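Local coordinates for S-adenosylmethionine dependent methyltransferase (Mesorhizobium loti, PDB 3BKW), which probably transfers methyl groups from S-adenosylmethionine to an acceptor substrate, at residues H102-Q105 with D106-L110; R128-H131 with Q132-P136. One frame throughout, in Å; residues are numbered along the deposited sequence. Where two conformers were deposited one is given.

Interaction 1: H102-Q105 with D106-L110. With EDO (1,2-ethanediol), chain F.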
ATOM      1  N   HIS A 102       1.296 -21.215  16.832  1.00 33.53           N
ATOM      2  CA  HIS A 102       0.042 -21.931  16.941  0.50 34.50           C
ATOM      3  C   HIS A 102      -0.846 -21.097  17.863  1.00 34.08           C
ATOM      4  O   HIS A 102      -0.380 -20.577  18.875  1.00 34.44           O
ATOM      5  CB  HIS A 102       0.272 -23.355  17.447  0.50 35.60           C
ATOM      6  CG  HIS A 102       1.044 -24.208  16.485  0.50 35.91           C
ATOM      7  ND1 HIS A 102       2.418 -24.319  16.524  0.50 40.58           N
ATOM      8  CD2 HIS A 102       0.637 -24.963  15.436  0.50 36.59           C
ATOM      9  CE1 HIS A 102       2.823 -25.117  15.552  0.50 36.62           C
ATOM     10  NE2 HIS A 102       1.763 -25.521  14.878  0.50 38.45           N
ATOM     11  N   LEU A 103      -2.109 -20.926  17.472  1.00 33.03           N
ATOM     12  CA  LEU A 103      -3.076 -20.173  18.257  1.00 33.25           C
ATOM     13  C   LEU A 103      -4.389 -20.939  18.260  1.00 33.95           C
ATOM     14  O   LEU A 103      -4.741 -21.542  17.230  1.00 34.03           O
ATOM     15  CB  LEU A 103      -3.295 -18.758  17.697  1.00 32.37           C
ATOM     16  CG  LEU A 103      -2.190 -17.698  17.840  1.00 35.24           C
ATOM     17  CD1 LEU A 103      -2.613 -16.401  17.129  1.00 33.58           C
ATOM     18  CD2 LEU A 103      -1.877 -17.428  19.305  1.00 34.22           C
ATOM     19  N   PRO A 104      -5.120 -20.923  19.400  1.00 33.88           N
ATOM     20  CA  PRO A 104      -6.416 -21.567  19.436  1.00 33.90           C
ATOM     21  C   PRO A 104      -7.410 -20.828  18.542  1.00 33.37           C
ATOM     22  O   PRO A 104      -7.373 -19.598  18.448  1.00 32.36           O
ATOM     23  CB  PRO A 104      -6.819 -21.473  20.914  1.00 34.76           C
ATOM     24  CG  PRO A 104      -6.093 -20.330  21.423  1.00 35.13           C
ATOM     25  CD  PRO A 104      -4.795 -20.317  20.710  1.00 35.38           C
ATOM     26  N   GLN A 105      -8.271 -21.589  17.884  1.00 34.11           N
ATOM     27  CA  GLN A 105      -9.234 -21.057  16.924  1.00 34.22           C
ATOM     28  C   GLN A 105     -10.316 -20.223  17.606  1.00 32.58           C
ATOM     29  O   GLN A 105     -10.697 -20.538  18.738  1.00 31.90           O
ATOM     30  CB  GLN A 105      -9.904 -22.228  16.191  1.00 36.19           C
ATOM     31  CG  GLN A 105     -10.786 -21.851  15.017  1.00 40.84           C
ATOM     32  CD  GLN A 105     -11.502 -23.055  14.393  1.00 41.34           C
ATOM     33  OE1 GLN A 105     -11.266 -24.208  14.765  1.00 54.52           O
ATOM     34  NE2 GLN A 105     -12.385 -22.777  13.438  1.00 52.76           N
ATOM     35  N   ASP A 106     -10.756 -19.148  16.935  1.00 31.75           N
ATOM     36  CA  ASP A 106     -11.904 -18.337  17.372  1.00 32.28           C
ATOM     37  C   ASP A 106     -11.777 -17.872  18.842  1.00 30.99           C
ATOM     38  O   ASP A 106     -12.750 -17.892  19.606  1.00 34.42           O
ATOM     39  CB  ASP A 106     -13.160 -19.221  17.140  1.00 34.51           C
ATOM     40  CG  ASP A 106     -14.477 -18.493  17.317  1.00 39.47           C
ATOM     41  OD1 ASP A 106     -14.547 -17.280  17.112  1.00 40.25           O
ATOM     42  OD2 ASP A 106     -15.474 -19.169  17.657  1.00 40.88           O
ATOM     43  N   SER A 107     -10.560 -17.480  19.223  1.00 29.95           N
ATOM     44  CA  SER A 107     -10.219 -17.125  20.614  1.00 31.48           C
ATOM     45  C   SER A 107      -9.854 -15.678  20.906  1.00 30.38           C
ATOM     46  O   SER A 107      -9.678 -15.312  22.093  1.00 30.67           O
ATOM     47  CB  SER A 107      -9.090 -18.041  21.074  1.00 32.21           C
ATOM     48  OG  SER A 107      -9.584 -19.363  21.172  1.00 36.68           O
ATOM     49  N   PHE A 108      -9.734 -14.854  19.862  1.00 29.86           N
ATOM     50  CA  PHE A 108      -9.360 -13.445  20.027  1.00 27.69           C
ATOM     51  C   PHE A 108     -10.188 -12.523  19.170  1.00 28.31           C
ATOM     52  O   PHE A 108     -10.643 -12.898  18.105  1.00 28.84           O
ATOM     53  CB  PHE A 108      -7.863 -13.257  19.736  1.00 29.33           C
ATOM     54  CG  PHE A 108      -7.002 -14.063  20.628  1.00 28.20           C
ATOM     55  CD1 PHE A 108      -6.695 -13.604  21.903  1.00 29.57           C
ATOM     56  CD2 PHE A 108      -6.551 -15.323  20.235  1.00 31.86           C
ATOM     57  CE1 PHE A 108      -5.924 -14.372  22.761  1.00 26.73           C
ATOM     58  CE2 PHE A 108      -5.771 -16.084  21.083  1.00 31.20           C
ATOM     59  CZ  PHE A 108      -5.460 -15.607  22.356  1.00 28.83           C
ATOM     60  N   ASP A 109     -10.396 -11.314  19.665  1.00 27.52           N
ATOM     61  CA  ASP A 109     -11.097 -10.262  18.937  1.00 27.50           C
ATOM     62  C   ASP A 109     -10.102  -9.344  18.234  1.00 26.84           C
ATOM     63  O   ASP A 109     -10.465  -8.665  17.274  1.00 28.67           O
ATOM     64  CB  ASP A 109     -11.931  -9.434  19.907  1.00 25.13           C
ATOM     65  CG  ASP A 109     -12.913 -10.270  20.658  1.00 31.21           C
ATOM     66  OD1 ASP A 109     -13.797 -10.843  19.989  1.00 30.66           O
ATOM     67  OD2 ASP A 109     -12.785 -10.373  21.897  1.00 30.05           O
ATOM     68  N   LEU A 110      -8.866  -9.277  18.755  1.00 27.03           N
ATOM     69  CA  LEU A 110      -7.821  -8.422  18.215  1.00 26.94           C
ATOM     70  C   LEU A 110      -6.475  -9.097  18.324  1.00 26.98           C
ATOM     71  O   LEU A 110      -6.150  -9.635  19.369  1.00 27.07           O
ATOM     72  CB  LEU A 110      -7.762  -7.102  19.020  1.00 26.57           C
ATOM     73  CG  LEU A 110      -6.623  -6.097  18.759  1.00 29.36           C
ATOM     74  CD1 LEU A 110      -6.643  -5.619  17.304  1.00 29.40           C
ATOM     75  CD2 LEU A 110      -6.671  -4.947  19.749  1.00 28.65           C
TER
HETATM   76  C1  EDO F 246     -14.503  -9.643  16.918  1.00 31.92           C
HETATM   77  O1  EDO F 246     -15.116 -10.570  17.801  1.00 36.18           O
HETATM   78  C2  EDO F 246     -15.224  -8.305  17.023  1.00 31.81           C
HETATM   79  O2  EDO F 246     -14.866  -7.633  18.252  1.00 32.28           O

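Interaction 2: R128-H131 with Q132-P136. With EDO (1,2-ethanediol), chain E.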
ATOM      1  N   ARG A 128      -2.346 -16.624   8.147  1.00 27.16           N
ATOM      2  CA  ARG A 128      -3.397 -17.658   8.177  1.00 27.52           C
ATOM      3  C   ARG A 128      -3.694 -18.121   9.599  1.00 27.71           C
ATOM      4  O   ARG A 128      -4.855 -18.341   9.951  1.00 28.31           O
ATOM      5  CB  ARG A 128      -3.058 -18.839   7.281  1.00 27.59           C
ATOM      6  CG  ARG A 128      -2.973 -18.441   5.817  1.00 26.41           C
ATOM      7  CD  ARG A 128      -2.699 -19.639   4.932  1.00 25.07           C
ATOM      8  NE  ARG A 128      -1.420 -20.358   5.150  1.00 26.28           N
ATOM      9  CZ  ARG A 128      -0.279 -20.171   4.476  1.00 26.35           C
ATOM     10  NH1 ARG A 128      -0.170 -19.245   3.539  1.00 28.63           N
ATOM     11  NH2 ARG A 128       0.787 -20.930   4.758  1.00 27.55           N
ATOM     12  N   THR A 129      -2.648 -18.225  10.411  1.00 27.56           N
ATOM     13  CA  THR A 129      -2.776 -18.610  11.818  1.00 28.16           C
ATOM     14  C   THR A 129      -3.545 -17.555  12.601  1.00 28.98           C
ATOM     15  O   THR A 129      -4.463 -17.887  13.371  1.00 28.39           O
ATOM     16  CB  THR A 129      -1.389 -18.886  12.418  1.00 26.76           C
ATOM     17  OG1 THR A 129      -0.848 -20.036  11.755  1.00 28.55           O
ATOM     18  CG2 THR A 129      -1.447 -19.176  13.909  1.00 27.84           C
ATOM     19  N   VAL A 130      -3.195 -16.290  12.385  1.00 27.55           N
ATOM     20  CA  VAL A 130      -3.907 -15.183  13.030  1.00 25.94           C
ATOM     21  C   VAL A 130      -5.365 -15.148  12.561  1.00 26.90           C
ATOM     22  O   VAL A 130      -6.270 -14.988  13.383  1.00 27.26           O
ATOM     23  CB  VAL A 130      -3.163 -13.840  12.840  1.00 27.10           C
ATOM     24  CG1 VAL A 130      -4.016 -12.644  13.352  1.00 25.01           C
ATOM     25  CG2 VAL A 130      -1.810 -13.868  13.557  1.00 27.10           C
ATOM     26  N   HIS A 131      -5.598 -15.343  11.262  1.00 28.63           N
ATOM     27  CA  HIS A 131      -6.967 -15.329  10.731  1.00 26.87           C
ATOM     28  C   HIS A 131      -7.861 -16.350  11.452  1.00 27.25           C
ATOM     29  O   HIS A 131      -8.944 -15.992  11.914  1.00 29.34           O
ATOM     30  CB  HIS A 131      -6.977 -15.543   9.212  1.00 28.74           C
ATOM     31  CG  HIS A 131      -8.339 -15.482   8.601  1.00 29.01           C
ATOM     32  ND1 HIS A 131      -9.165 -16.581   8.512  1.00 34.09           N
ATOM     33  CD2 HIS A 131      -9.008 -14.460   8.021  1.00 28.55           C
ATOM     34  CE1 HIS A 131     -10.290 -16.235   7.911  1.00 32.94           C
ATOM     35  NE2 HIS A 131     -10.222 -14.954   7.607  1.00 31.22           N
ATOM     36  N   GLN A 132      -7.403 -17.592  11.590  1.00 26.95           N
ATOM     37  CA  GLN A 132      -8.222 -18.630  12.268  1.00 28.67           C
ATOM     38  C   GLN A 132      -8.405 -18.395  13.782  1.00 28.56           C
ATOM     39  O   GLN A 132      -9.408 -18.833  14.354  1.00 27.86           O
ATOM     40  CB  GLN A 132      -7.733 -20.054  11.962  1.00 29.09           C
ATOM     41  CG  GLN A 132      -6.359 -20.452  12.465  1.00 35.13           C
ATOM     42  CD  GLN A 132      -6.319 -20.876  13.922  1.00 39.27           C
ATOM     43  OE1 GLN A 132      -7.101 -21.732  14.356  1.00 36.38           O
ATOM     44  NE2 GLN A 132      -5.377 -20.318  14.674  1.00 30.94           N
ATOM     45  N   ALA A 133      -7.435 -17.717  14.406  1.00 29.40           N
ATOM     46  CA  ALA A 133      -7.488 -17.373  15.825  1.00 28.48           C
ATOM     47  C   ALA A 133      -8.484 -16.258  16.119  1.00 27.58           C
ATOM     48  O   ALA A 133      -8.976 -16.166  17.247  1.00 28.41           O
ATOM     49  CB  ALA A 133      -6.088 -16.958  16.334  1.00 28.63           C
ATOM     50  N   LEU A 134      -8.768 -15.418  15.122  1.00 25.51           N
ATOM     51  CA  LEU A 134      -9.693 -14.291  15.290  1.00 26.34           C
ATOM     52  C   LEU A 134     -11.137 -14.717  15.089  1.00 27.73           C
ATOM     53  O   LEU A 134     -11.448 -15.521  14.190  1.00 29.71           O
ATOM     54  CB  LEU A 134      -9.357 -13.155  14.316  1.00 27.80           C
ATOM     55  CG  LEU A 134      -8.094 -12.343  14.612  1.00 30.21           C
ATOM     56  CD1 LEU A 134      -7.688 -11.461  13.426  1.00 26.24           C
ATOM     57  CD2 LEU A 134      -8.291 -11.516  15.867  1.00 30.44           C
ATOM     58  N   SER A 135     -12.019 -14.199  15.938  1.00 31.02           N
ATOM     59  CA  SER A 135     -13.458 -14.437  15.775  1.00 31.51           C
ATOM     60  C   SER A 135     -13.956 -13.557  14.632  1.00 32.60           C
ATOM     61  O   SER A 135     -13.318 -12.544  14.324  1.00 32.20           O
ATOM     62  CB  SER A 135     -14.207 -14.142  17.065  1.00 31.96           C
ATOM     63  OG  SER A 135     -13.809 -15.074  18.043  1.00 35.41           O
ATOM     64  N   PRO A 136     -15.081 -13.936  13.976  1.00 34.19           N
ATOM     65  CA  PRO A 136     -15.611 -13.140  12.863  1.00 34.05           C
ATOM     66  C   PRO A 136     -15.735 -11.657  13.231  1.00 34.00           C
ATOM     67  O   PRO A 136     -16.174 -11.346  14.338  1.00 33.94           O
ATOM     68  CB  PRO A 136     -16.973 -13.790  12.608  1.00 35.59           C
ATOM     69  CG  PRO A 136     -16.764 -15.188  13.003  1.00 34.03           C
ATOM     70  CD  PRO A 136     -15.926 -15.120  14.224  1.00 37.07           C
TER
HETATM   71  C1  EDO E 245       3.637 -19.761   1.951  1.00 36.79           C
HETATM   72  O1  EDO E 245       2.977 -19.463   3.183  1.00 28.39           O
HETATM   73  C2  EDO E 245       2.677 -20.479   1.008  1.00 42.45           C
HETATM   74  O2  EDO E 245       1.466 -19.731   0.778  1.00 39.66           O

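Interaction 1: H102-Q105 with D106-L110
Ser-107 reaches back over the turn to Gln-105, and its hydroxyl makes the one hydrogen bond that joins 102-105 to 106-110: OG donates to Gln-105 O at 2.9 Å. With OG beside its own backbone N (chi1 -68°), the hydroxyl comes to the carbonyl from above its plane, 57° out of it, and not along a lone pair. The bond spans Asp-106, whose positive phi bends the chain. Asp-106 OD1 is hydrogen-bonded to Ser-135 OG.

The ring of Pro-104 rests on Ser-107 in van der Waals contact, with CB 3.5 Å from OG. Apolar contacts gather at Phe-108, where Pro-104 CG lies 4.3 Å from CE2. Leu-103 CD2 approaches the same ring carbon, CE2, more loosely at 4.5 Å. Phe-108 itself is buried against Val-48 of the adjacent strand 46-50 and Leu-70 of the strand beyond, 68-73.

At the far end an ethanediol, probably from the crystallisation liquor, gives its O1 to Asp-109 OD1 at 2.6 Å; that carboxylate also pairs with Arg-46. The chemistry is that of a surface turn leading into strand 108-114: one hydroxyl satisfies a carbonyl at the bend, while proline and leucine lie against an aromatic ring that enters the core.

Interaction 2: R128-H131 with Q132-P136
Gln-132 folds its side chain back along the helix beside Thr-129, the two side chains lying side by side and pointing the same way. CG sits between the backbone N and the carbonyl carbon (chi1 65°), and a second bend at chi2 brings the amide round to the carbonyl one turn earlier. There NE2 donates to Thr-129 O at 2.9 Å, in the carbonyl plane and on a lone pair. The same oxygen takes the helical bond from Ala-133 N at 3.2 Å, so two donors grip it. NE2 also bonds to Leu-103 O in the preceding loop. Replacing Gln-132 with an alanine is likely to cost Thr-129 O its second donor and Leu-103 O its bond to the amide, weakening the tie between helix and loop.

Val-130 and Leu-134 also run side by side, CG1 meeting CD1 at 3.9 Å. Here the helix ends: Leu-134 N is held weakly by Val-130 O and bonds to His-131 O at 3.3 Å, from well above that carbonyl's plane. The His-131 ring turns to Phe-206, which it meets edge-to-face.

Arg-128 leads away from 132-136, its chain bent at chi3, and its guanidinium holds ethanediol O1 at its edge, in plane, through NH2 at 3.1 Å and NH1 at 3.2 Å. At this helix end one side-chain amide thus serves two carbonyls, supplementing the backbone bonds and joining the last turn to the adjoining loop.

In the fold
Interaction 1 closes before interaction 2 opens along the chain, yet their centres lie only about 6 Å apart. The first is the loop that enters strand 108-114; the second is the end of helix 123-133, which follows that strand and leads through 134-135 towards strand 138-145. The two strands are parallel neighbours in the seven-stranded mixed sheet, so the helix belongs to a beta-alpha-beta crossover of the Rossmann-like methyltransferase fold. A probable hydrogen bond between Ser-107 N and Ala-133 O joins the contacts directly, and Gln-105 CG packs on Gln-132 O. The start of one strand is thereby fastened to the helix-to-strand connection that precedes the next.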